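Local coordinates for angiopoietin-related protein 3 (Homo sapiens, PDB 6EUA), which raises plasma triglycerides by inhibiting lipoprotein lipase and, through the C-terminal fibrinogen-like domain described here, supports endothelial cell adhesion, at residues E67-G72 / E79-L84; N63-N68 / S149-K154; L98-E103 / I112-Y117. All blocks are in the same frame, centred on the assembly; numbering follows the deposited sequence.

Contact 1: E67-G72 / E79-L84; sequences ENYKYG and EFWLGL
Two N-H groups of 79-84 converge on the carbonyl oxygen of Tyr-69, near the end of helix 66-71. Leu-84 N donates to Tyr-69 O at 2.9 Å with an N-H...O angle of 161°. Trp-81 NE1 donates a second hydrogen bond of 2.8 Å, taken on a lone pair of Tyr-69 O, so two donors share one oxygen; that oxygen sits almost in the indole plane, which would help hold the indole at this rotation.

The aromatic contact lies beside this bond. A chi1 of 169° swings CG of Trp-81 away from its own backbone N, and the indole presents a face to the CD2 edge of Tyr-69, with Tyr-69 CD2 3.5 Å from Trp-81 NE1. Planes 63° apart and centroids 4.8 Å apart define an edge-to-face pair. Phe-73 contacts both rings, and the phenol OH of Tyr-69 is bonded to Phe-62 O.

Backbone packing supplies the rest. Gly-72 CA comes to 3.2 Å from Trp-81 O in a CA-H...O contact, and Gly-83 CA makes a longer one to Tyr-69 O. A beta carbon on Gly-72 would collide with Leu-82 O, and one on Gly-83 with the Tyr-71 to Gly-72 link; positive phi at both glycines agrees with this.

Gly-72 is the first residue beyond helix 66-71 and Gly-83 is the N-cap of helix 84-91, so the arrangement is a buried helix-to-helix junction of the fibrinogen C-terminal domain, with strand 80-81 leading into it.

Contact 2: N63-N68 / S149-K154; sequences NETWEN and STWDHK
Trp-66 and His-153 form the tight part of the contact, stacked face to face with centroids 3.7 Å apart and planes at 14°. The imidazole lies over the six-membered half of the indole, offset toward its rim, with His-153 ND1 3.4 Å from Trp-66 CE3. Both side chains hold CG anti to the backbone N (chi1 179° and -163°), which carries each ring out toward the other segment. Thr-150 OG1 lies near the indole plane at its edge and touches Trp-66 CB at 3.3 Å.

Beside the stack, Asp-152 OD1 accepts Trp-66 N at 2.8 Å through its syn lone pair, while Thr-150 OG1 donates to the same oxygen nearly along the C-O axis. Asp-152 thus ties the first turn of helix 66-71, where Thr-65 is the N-cap, to the type I beta turn 150-153 in the long loop between strands 147-149 and 169-171 of the fibrinogen-like domain; by the helix N-terminus a water links its OD2 with Glu-67 N. An alanine in place of Trp-66 is likely to leave the imidazole of His-153 without its stacking face and freer to turn.

The other end is looser and wetter. Trp-151 is exposed; its CD1 meets Glu-64 O obliquely at 3.3 Å, and its NE1 donates to a water that is weakly bonded to Asn-63 O. Another water joins Asn-63 OD1, which also accepts from Gly-167 N, to Glu-64 O and Trp-151 N.

Contact 3: L98-E103 / I112-Y117; sequences LRIELE and IEYSFY
Arg-99 has CG anti to its backbone N (chi1 172°) and stays extended to NE, while Glu-113 has CG beside its own backbone N and is extended beyond CG; on one face of the strand pair these torsions bring the charged ends near each other. Arg-99 NH1 and Glu-113 OE2 lie 3.4 Å apart, a weak hydrogen bond within a salt bridge, with the carboxylate oxygen at the guanidinium edge and the two planes 76° apart. The firmer partner is Glu-101 on the same strand, whose OE2 takes Arg-99 NE and NH2 side-on, 2.8 Å from each, on its anti side, tilted out of the carboxylate plane.

The other face is apolar. Leu-98 and Tyr-114 run side by side, Leu-98 CB sits 3.5 Å from Phe-116 CD1, and Ile-100 CD1 reaches Tyr-114 CE1 at 3.7 Å. Ile-100 CB also packs on Ile-112 CG2. Trp-201, Leu-129 and Ile-218 continue this apolar layer, and the phenol OH of Tyr-114 is bonded to Asn-138.

Between the two faces runs the regular antiparallel ladder. Leu-98 with Tyr-114 and Ile-100 with Ile-112 are hydrogen-bonded pairs, each bonded both ways; Ile-100 N to Ile-112 O is 2.8 Å long with an N-H...O angle of 172°. Arg-99 with Glu-113 is the non-hydrogen-bonded pair between them, where Glu-113 CA points a C-H at Leu-98 O and Arg-99 CA one at Ile-112 O.

The hairpin is therefore two-sided: apolar contacts bury one face in the domain, whereas the other carries an arginine between two glutamates, whose negative charges would probably be partly offset by it.

In the fold
All three contacts lie within the one fibrinogen C-terminal domain. Contacts 1 and 2 share helix 66-71, including Glu-67 and Asn-68, and their centres are about 10 Å apart; they touch where Tyr-69 packs on Thr-150 and Glu-64. Contact 3 is on the opposite side of the chain's centre, about 18 Å from contact 1 and 23 Å from contact 2, centre to centre. Contacts 1 and 3 do not touch but reach the same antiparallel sheet, through strand 80-81 and the hairpin 96-104/109-118. Along the chain contact 1 closes before contact 3 opens, and contact 3 is nested within contact 2, which brings a sequence-distant loop onto the helix and so joins earlier and later parts of the domain.

Contact 1: E67-G72 / E79-L84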
loop_
_atom_site.group_PDB
_atom_site.type_symbol
_atom_site.label_atom_id
_atom_site.label_comp_id
_atom_site.label_asym_id
_atom_site.label_seq_id
_atom_site.Cartn_x
_atom_site.Cartn_y
_atom_site.Cartn_z
ATOM N N GLU A 67 23.709 -11.042 -3.586
ATOM C CA GLU A 67 23.255 -10.084 -4.590
ATOM C C GLU A 67 21.924 -9.464 -4.184
ATOM O O GLU A 67 21.750 -8.240 -4.251
ATOM C CB GLU A 67 23.145 -10.747 -5.963
ATOM C CG GLU A 67 24.487 -11.119 -6.595
ATOM C CD GLU A 67 25.381 -9.916 -6.870
ATOM O OE1 GLU A 67 26.433 -9.773 -6.196
ATOM O OE2 GLU A 67 25.035 -9.120 -7.770
ATOM N N ASN A 68 20.988 -10.290 -3.716
ATOM C CA ASN A 68 19.686 -9.775 -3.323
ATOM C C ASN A 68 19.757 -8.919 -2.062
ATOM O O ASN A 68 19.030 -7.914 -1.964
ATOM C CB ASN A 68 18.714 -10.942 -3.179
ATOM C CG ASN A 68 18.180 -11.400 -4.532
ATOM O OD1 ASN A 68 18.256 -10.663 -5.517
ATOM N ND2 ASN A 68 17.689 -12.630 -4.598
ATOM N N TYR A 69 20.624 -9.266 -1.096
ATOM C CA TYR A 69 20.794 -8.353 0.031
ATOM C C TYR A 69 21.446 -7.048 -0.414
ATOM O O TYR A 69 21.193 -5.993 0.192
ATOM C CB TYR A 69 21.583 -9.021 1.164
ATOM C CG TYR A 69 20.679 -9.639 2.223
ATOM C CD1 TYR A 69 20.451 -11.015 2.248
ATOM C CD2 TYR A 69 20.028 -8.847 3.175
ATOM C CE1 TYR A 69 19.611 -11.592 3.188
ATOM C CE2 TYR A 69 19.185 -9.419 4.135
ATOM C CZ TYR A 69 18.980 -10.794 4.131
ATOM O OH TYR A 69 18.152 -11.381 5.074
ATOM N N LYS A 70 22.218 -7.078 -1.502
ATOM C CA LYS A 70 22.815 -5.847 -2.004
ATOM C C LYS A 70 21.796 -4.967 -2.743
ATOM O O LYS A 70 21.794 -3.746 -2.569
ATOM C CB LYS A 70 24.008 -6.184 -2.898
ATOM C CG LYS A 70 24.534 -5.037 -3.731
ATOM C CD LYS A 70 25.484 -5.564 -4.800
ATOM C CE LYS A 70 26.921 -5.537 -4.334
ATOM N NZ LYS A 70 27.543 -4.196 -4.555
ATOM N N TYR A 71 20.912 -5.553 -3.553
ATOM C CA TYR A 71 20.031 -4.761 -4.407
ATOM C C TYR A 71 18.588 -4.653 -3.913
ATOM O O TYR A 71 17.849 -3.799 -4.415
ATOM C CB TYR A 71 20.039 -5.323 -5.835
ATOM C CG TYR A 71 21.396 -5.224 -6.497
ATOM C CD1 TYR A 71 21.984 -3.991 -6.747
ATOM C CD2 TYR A 71 22.109 -6.368 -6.839
ATOM C CE1 TYR A 71 23.237 -3.895 -7.349
ATOM C CE2 TYR A 71 23.358 -6.286 -7.443
ATOM C CZ TYR A 71 23.916 -5.047 -7.695
ATOM O OH TYR A 71 25.156 -4.968 -8.287
ATOM N N GLY A 72 18.178 -5.457 -2.944
ATOM C CA GLY A 72 16.847 -5.377 -2.373
ATOM C C GLY A 72 16.024 -6.620 -2.671
ATOM O O GLY A 72 16.211 -7.290 -3.691
ATOM N N GLU A 79 6.723 -6.948 3.756
ATOM C CA GLU A 79 8.040 -7.302 4.262
ATOM C C GLU A 79 9.082 -7.118 3.168
ATOM O O GLU A 79 8.888 -7.584 2.044
ATOM C CB GLU A 79 8.059 -8.738 4.776
ATOM C CG GLU A 79 6.975 -9.086 5.773
ATOM C CD GLU A 79 7.204 -10.475 6.358
ATOM O OE1 GLU A 79 7.351 -11.429 5.564
ATOM O OE2 GLU A 79 7.302 -10.600 7.598
ATOM N N PHE A 80 10.186 -6.448 3.501
ATOM C CA PHE A 80 11.187 -6.130 2.495
ATOM C C PHE A 80 12.514 -5.813 3.169
ATOM O O PHE A 80 12.588 -5.526 4.369
ATOM C CB PHE A 80 10.762 -4.937 1.620
ATOM C CG PHE A 80 10.933 -3.618 2.298
ATOM C CD1 PHE A 80 9.912 -3.091 3.070
ATOM C CD2 PHE A 80 12.129 -2.912 2.191
ATOM C CE1 PHE A 80 10.074 -1.872 3.722
ATOM C CE2 PHE A 80 12.303 -1.707 2.842
ATOM C CZ PHE A 80 11.269 -1.181 3.611
ATOM N N TRP A 81 13.554 -5.803 2.335
ATOM C CA TRP A 81 14.887 -5.322 2.674
ATOM C C TRP A 81 15.309 -4.363 1.572
ATOM O O TRP A 81 15.294 -4.733 0.395
ATOM C CB TRP A 81 15.870 -6.484 2.775
ATOM C CG TRP A 81 17.289 -6.030 2.862
ATOM C CD1 TRP A 81 18.203 -5.984 1.853
ATOM C CD2 TRP A 81 17.958 -5.565 4.035
ATOM N NE1 TRP A 81 19.405 -5.519 2.327
ATOM C CE2 TRP A 81 19.284 -5.263 3.669
ATOM C CE3 TRP A 81 17.565 -5.379 5.365
ATOM C CZ2 TRP A 81 20.221 -4.793 4.582
ATOM C CZ3 TRP A 81 18.498 -4.898 6.268
ATOM C CH2 TRP A 81 19.810 -4.612 5.869
ATOM N N LEU A 82 15.656 -3.129 1.936
ATOM C CA LEU A 82 15.798 -2.101 0.908
ATOM C C LEU A 82 16.943 -2.415 -0.061
ATOM O O LEU A 82 16.827 -2.173 -1.271
ATOM C CB LEU A 82 15.999 -0.739 1.553
ATOM C CG LEU A 82 16.141 0.393 0.523
ATOM C CD1 LEU A 82 14.884 0.517 -0.350
ATOM C CD2 LEU A 82 16.434 1.709 1.237
ATOM N N GLY A 83 18.040 -2.978 0.445
ATOM C CA GLY A 83 19.222 -3.224 -0.418
ATOM C C GLY A 83 20.391 -2.425 0.106
ATOM O O GLY A 83 20.302 -1.215 0.340
ATOM N N LEU A 84 21.515 -3.121 0.339
ATOM C CA LEU A 84 22.695 -2.465 0.906
ATOM C C LEU A 84 23.202 -1.352 -0.005
ATOM O O LEU A 84 23.573 -0.267 0.469
ATOM C CB LEU A 84 23.798 -3.492 1.169
ATOM C CG LEU A 84 23.515 -4.395 2.375
ATOM C CD1 LEU A 84 24.467 -5.613 2.458
ATOM C CD2 LEU A 84 23.569 -3.582 3.663
#

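Contact 2: N63-N68 / S149-K154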
loop_
_atom_site.group_PDB
_atom_site.type_symbol
_atom_site.label_atom_id
_atom_site.label_comp_id
_atom_site.label_asym_id
_atom_site.label_seq_id
_atom_site.Cartn_x
_atom_site.Cartn_y
_atom_site.Cartn_z
ATOM N N ASN A 63 16.365 -15.499 3.961
ATOM C CA ASN A 63 17.644 -16.177 3.764
ATOM C C ASN A 63 18.096 -16.055 2.310
ATOM O O ASN A 63 18.233 -17.034 1.580
ATOM C CB ASN A 63 17.561 -17.635 4.186
ATOM C CG ASN A 63 18.917 -18.281 4.255
ATOM O OD1 ASN A 63 19.924 -17.602 4.455
ATOM N ND2 ASN A 63 18.963 -19.593 4.075
ATOM N N GLU A 64 18.360 -14.818 1.913
ATOM C CA GLU A 64 18.596 -14.463 0.523
ATOM C C GLU A 64 20.089 -14.390 0.224
ATOM O O GLU A 64 20.946 -14.387 1.118
ATOM C CB GLU A 64 17.919 -13.127 0.192
ATOM C CG GLU A 64 16.461 -13.259 -0.218
ATOM C CD GLU A 64 16.295 -13.856 -1.610
ATOM O OE1 GLU A 64 15.145 -14.175 -1.976
ATOM O OE2 GLU A 64 17.304 -14.009 -2.344
ATOM N N THR A 65 20.383 -14.319 -1.070
ATOM C CA THR A 65 21.745 -14.268 -1.566
ATOM C C THR A 65 22.368 -12.914 -1.266
ATOM O O THR A 65 21.679 -11.921 -0.969
ATOM C CB THR A 65 21.780 -14.487 -3.077
ATOM O OG1 THR A 65 20.713 -13.745 -3.693
ATOM C CG2 THR A 65 21.613 -15.958 -3.399
ATOM N N TRP A 66 23.695 -12.879 -1.400
ATOM C CA TRP A 66 24.432 -11.624 -1.317
ATOM C C TRP A 66 23.914 -10.614 -2.337
ATOM O O TRP A 66 23.687 -9.445 -2.005
ATOM C CB TRP A 66 25.930 -11.880 -1.515
ATOM C CG TRP A 66 26.772 -10.639 -1.476
ATOM C CD1 TRP A 66 27.247 -9.938 -2.545
ATOM C CD2 TRP A 66 27.231 -9.945 -0.307
ATOM N NE1 TRP A 66 27.974 -8.852 -2.116
ATOM C CE2 TRP A 66 27.983 -8.837 -0.747
ATOM C CE3 TRP A 66 27.084 -10.157 1.067
ATOM C CZ2 TRP A 66 28.582 -7.945 0.137
ATOM C CZ3 TRP A 66 27.688 -9.269 1.945
ATOM C CH2 TRP A 66 28.425 -8.178 1.475
ATOM N N GLU A 67 23.709 -11.042 -3.586
ATOM C CA GLU A 67 23.255 -10.084 -4.590
ATOM C C GLU A 67 21.924 -9.464 -4.184
ATOM O O GLU A 67 21.750 -8.240 -4.251
ATOM C CB GLU A 67 23.145 -10.747 -5.963
ATOM C CG GLU A 67 24.487 -11.119 -6.595
ATOM C CD GLU A 67 25.381 -9.916 -6.870
ATOM O OE1 GLU A 67 26.433 -9.773 -6.196
ATOM O OE2 GLU A 67 25.035 -9.120 -7.770
ATOM N N ASN A 68 20.988 -10.290 -3.716
ATOM C CA ASN A 68 19.686 -9.775 -3.323
ATOM C C ASN A 68 19.757 -8.919 -2.062
ATOM O O ASN A 68 19.030 -7.914 -1.964
ATOM C CB ASN A 68 18.714 -10.942 -3.179
ATOM C CG ASN A 68 18.180 -11.400 -4.532
ATOM O OD1 ASN A 68 18.256 -10.663 -5.517
ATOM N ND2 ASN A 68 17.689 -12.630 -4.598
ATOM N N SER A 149 27.257 -10.360 6.218
ATOM C CA SER A 149 27.449 -11.663 5.602
ATOM C C SER A 149 26.098 -12.268 5.249
ATOM O O SER A 149 25.100 -12.035 5.940
ATOM C CB SER A 149 28.217 -12.607 6.534
ATOM O OG SER A 149 29.549 -12.152 6.699
ATOM N N THR A 150 26.082 -13.061 4.176
ATOM C CA THR A 150 24.920 -13.837 3.752
ATOM C C THR A 150 25.295 -15.320 3.694
ATOM O O THR A 150 26.442 -15.696 3.941
ATOM C CB THR A 150 24.399 -13.341 2.400
ATOM O OG1 THR A 150 25.464 -13.374 1.441
ATOM C CG2 THR A 150 23.869 -11.917 2.525
ATOM N N TRP A 151 24.310 -16.177 3.376
ATOM C CA TRP A 151 24.572 -17.619 3.383
ATOM C C TRP A 151 25.582 -18.012 2.317
ATOM O O TRP A 151 26.298 -19.008 2.478
ATOM C CB TRP A 151 23.273 -18.418 3.197
ATOM C CG TRP A 151 22.687 -18.388 1.802
ATOM C CD1 TRP A 151 21.697 -17.556 1.347
ATOM C CD2 TRP A 151 23.028 -19.240 0.688
ATOM N NE1 TRP A 151 21.410 -17.830 0.030
ATOM C CE2 TRP A 151 22.213 -18.851 -0.400
ATOM C CE3 TRP A 151 23.945 -20.279 0.506
ATOM C CZ2 TRP A 151 22.282 -19.468 -1.647
ATOM C CZ3 TRP A 151 24.021 -20.889 -0.738
ATOM C CH2 TRP A 151 23.193 -20.475 -1.804
ATOM N N ASP A 152 25.658 -17.244 1.232
ATOM C CA ASP A 152 26.598 -17.506 0.151
ATOM C C ASP A 152 27.752 -16.515 0.133
ATOM O O ASP A 152 28.504 -16.467 -0.842
ATOM C CB ASP A 152 25.871 -17.499 -1.197
ATOM C CG ASP A 152 25.307 -16.117 -1.578
ATOM O OD1 ASP A 152 25.179 -15.209 -0.717
ATOM O OD2 ASP A 152 24.967 -15.948 -2.771
ATOM N N HIS A 153 27.919 -15.731 1.198
ATOM C CA HIS A 153 28.938 -14.690 1.212
ATOM C C HIS A 153 29.333 -14.466 2.674
ATOM O O HIS A 153 28.911 -13.507 3.327
ATOM C CB HIS A 153 28.431 -13.410 0.547
ATOM C CG HIS A 153 29.512 -12.452 0.161
ATOM N ND1 HIS A 153 30.130 -11.625 1.074
ATOM C CD2 HIS A 153 30.066 -12.165 -1.041
ATOM C CE1 HIS A 153 31.024 -10.876 0.454
ATOM N NE2 HIS A 153 31.006 -11.186 -0.831
ATOM N N LYS A 154 30.155 -15.378 3.193
ATOM C CA LYS A 154 30.677 -15.253 4.545
ATOM C C LYS A 154 31.917 -14.367 4.558
ATOM O O LYS A 154 32.729 -14.377 3.629
ATOM C CB LYS A 154 31.016 -16.624 5.138
ATOM C CG LYS A 154 29.839 -17.586 5.233
ATOM C CD LYS A 154 28.693 -17.011 6.044
ATOM C CE LYS A 154 27.568 -18.032 6.190
ATOM N NZ LYS A 154 26.347 -17.463 6.850
HETATM O O HOH W 1 21.385 -15.084 3.719
HETATM O O HOH W 2 18.878 -17.872 -1.571
HETATM O O HOH W 3 25.032 -13.537 -4.353
#

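Contact 3: L98-E103 / I112-Y117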
loop_
_atom_site.group_PDB
_atom_site.type_symbol
_atom_site.label_atom_id
_atom_site.label_comp_id
_atom_site.label_asym_id
_atom_site.label_seq_id
_atom_site.Cartn_x
_atom_site.Cartn_y
_atom_site.Cartn_z
ATOM N N LEU A 98 20.067 5.345 13.360
ATOM C CA LEU A 98 19.315 4.122 13.106
ATOM C C LEU A 98 18.347 3.864 14.249
ATOM O O LEU A 98 18.751 3.861 15.416
ATOM C CB LEU A 98 20.247 2.917 12.929
ATOM C CG LEU A 98 19.574 1.529 12.949
ATOM C CD1 LEU A 98 18.907 1.211 11.621
ATOM C CD2 LEU A 98 20.557 0.412 13.332
ATOM N N ARG A 99 17.078 3.632 13.913
ATOM C CA ARG A 99 16.072 3.269 14.900
ATOM C C ARG A 99 15.602 1.852 14.624
ATOM O O ARG A 99 15.293 1.505 13.479
ATOM C CB ARG A 99 14.889 4.236 14.889
ATOM C CG ARG A 99 13.707 3.805 15.766
ATOM C CD ARG A 99 12.711 4.937 15.907
ATOM N NE ARG A 99 11.485 4.478 16.551
ATOM C CZ ARG A 99 11.076 4.894 17.739
ATOM N NH1 ARG A 99 11.807 5.780 18.401
ATOM N NH2 ARG A 99 9.954 4.415 18.268
ATOM N N ILE A 100 15.599 1.025 15.661
ATOM C CA ILE A 100 15.105 -0.344 15.572
ATOM C C ILE A 100 13.835 -0.416 16.403
ATOM O O ILE A 100 13.834 -0.042 17.579
ATOM C CB ILE A 100 16.156 -1.360 16.039
ATOM C CG1 ILE A 100 17.294 -1.433 15.011
ATOM C CG2 ILE A 100 15.521 -2.733 16.277
ATOM C CD1 ILE A 100 18.465 -2.292 15.444
ATOM N N GLU A 101 12.752 -0.860 15.782
ATOM C CA GLU A 101 11.463 -1.001 16.441
ATOM C C GLU A 101 11.114 -2.476 16.442
ATOM O O GLU A 101 11.078 -3.114 15.385
ATOM C CB GLU A 101 10.378 -0.193 15.734
ATOM C CG GLU A 101 10.450 1.292 15.994
ATOM C CD GLU A 101 9.185 2.018 15.574
ATOM O OE1 GLU A 101 8.339 1.398 14.885
ATOM O OE2 GLU A 101 9.043 3.208 15.930
ATOM N N LEU A 102 10.902 -3.019 17.629
ATOM C CA LEU A 102 10.511 -4.402 17.784
ATOM C C LEU A 102 9.136 -4.436 18.428
ATOM O O LEU A 102 8.815 -3.606 19.285
ATOM C CB LEU A 102 11.529 -5.177 18.635
ATOM C CG LEU A 102 13.017 -4.981 18.328
ATOM C CD1 LEU A 102 13.853 -5.530 19.490
ATOM C CD2 LEU A 102 13.398 -5.667 17.030
ATOM N N GLU A 103 8.322 -5.389 18.008
ATOM C CA GLU A 103 7.045 -5.651 18.649
ATOM C C GLU A 103 7.036 -7.127 19.003
ATOM O O GLU A 103 7.358 -7.968 18.159
ATOM C CB GLU A 103 5.883 -5.269 17.724
ATOM C CG GLU A 103 4.603 -6.037 17.955
ATOM C CD GLU A 103 3.476 -5.583 17.037
ATOM O OE1 GLU A 103 2.828 -4.558 17.345
ATOM O OE2 GLU A 103 3.245 -6.249 16.004
ATOM N N ILE A 112 15.018 1.219 19.942
ATOM C CA ILE A 112 16.356 1.650 20.319
ATOM C C ILE A 112 16.952 2.417 19.151
ATOM O O ILE A 112 16.734 2.077 17.984
ATOM C CB ILE A 112 17.233 0.454 20.763
ATOM C CG1 ILE A 112 18.662 0.905 21.078
ATOM C CG2 ILE A 112 17.182 -0.681 19.760
ATOM C CD1 ILE A 112 19.505 -0.188 21.758
ATOM N N GLU A 113 17.671 3.485 19.473
ATOM C CA GLU A 113 18.306 4.320 18.468
ATOM C C GLU A 113 19.815 4.264 18.642
ATOM O O GLU A 113 20.323 4.158 19.763
ATOM C CB GLU A 113 17.797 5.760 18.542
ATOM C CG GLU A 113 16.327 5.878 18.195
ATOM C CD GLU A 113 15.892 7.299 17.890
ATOM O OE1 GLU A 113 16.767 8.192 17.835
ATOM O OE2 GLU A 113 14.672 7.522 17.719
ATOM N N TYR A 114 20.518 4.308 17.512
ATOM C CA TYR A 114 21.968 4.325 17.456
ATOM C C TYR A 114 22.422 5.406 16.495
ATOM O O TYR A 114 21.725 5.731 15.527
ATOM C CB TYR A 114 22.578 3.018 16.947
ATOM C CG TYR A 114 22.049 1.730 17.513
ATOM C CD1 TYR A 114 20.794 1.239 17.148
ATOM C CD2 TYR A 114 22.823 0.980 18.397
ATOM C CE1 TYR A 114 20.324 0.043 17.663
ATOM C CE2 TYR A 114 22.362 -0.207 18.918
ATOM C CZ TYR A 114 21.114 -0.677 18.552
ATOM O OH TYR A 114 20.680 -1.880 19.073
ATOM N N SER A 115 23.622 5.914 16.751
ATOM C CA SER A 115 24.370 6.715 15.796
ATOM C C SER A 115 25.322 5.789 15.049
ATOM O O SER A 115 26.055 5.015 15.681
ATOM C CB SER A 115 25.135 7.829 16.519
ATOM O OG SER A 115 26.146 8.392 15.700
ATOM N N PHE A 116 25.302 5.848 13.711
ATOM C CA PHE A 116 26.087 4.892 12.940
ATOM C C PHE A 116 26.766 5.538 11.745
ATOM O O PHE A 116 26.434 6.648 11.314
ATOM C CB PHE A 116 25.258 3.676 12.472
ATOM C CG PHE A 116 24.340 3.950 11.317
ATOM C CD1 PHE A 116 23.057 4.437 11.533
ATOM C CD2 PHE A 116 24.740 3.685 10.014
ATOM C CE1 PHE A 116 22.202 4.678 10.462
ATOM C CE2 PHE A 116 23.891 3.929 8.942
ATOM C CZ PHE A 116 22.630 4.422 9.155
ATOM N N TYR A 117 27.773 4.802 11.261
ATOM C CA TYR A 117 28.501 5.041 10.026
ATOM C C TYR A 117 28.497 3.745 9.234
ATOM O O TYR A 117 28.463 2.656 9.811
ATOM C CB TYR A 117 29.946 5.489 10.293
ATOM C CG TYR A 117 30.035 6.869 10.883
ATOM C CD1 TYR A 117 30.006 7.067 12.260
ATOM C CD2 TYR A 117 30.113 7.980 10.064
ATOM C CE1 TYR A 117 30.083 8.344 12.799
ATOM C CE2 TYR A 117 30.190 9.244 10.588
ATOM C CZ TYR A 117 30.177 9.428 11.952
ATOM O OH TYR A 117 30.253 10.709 12.453
#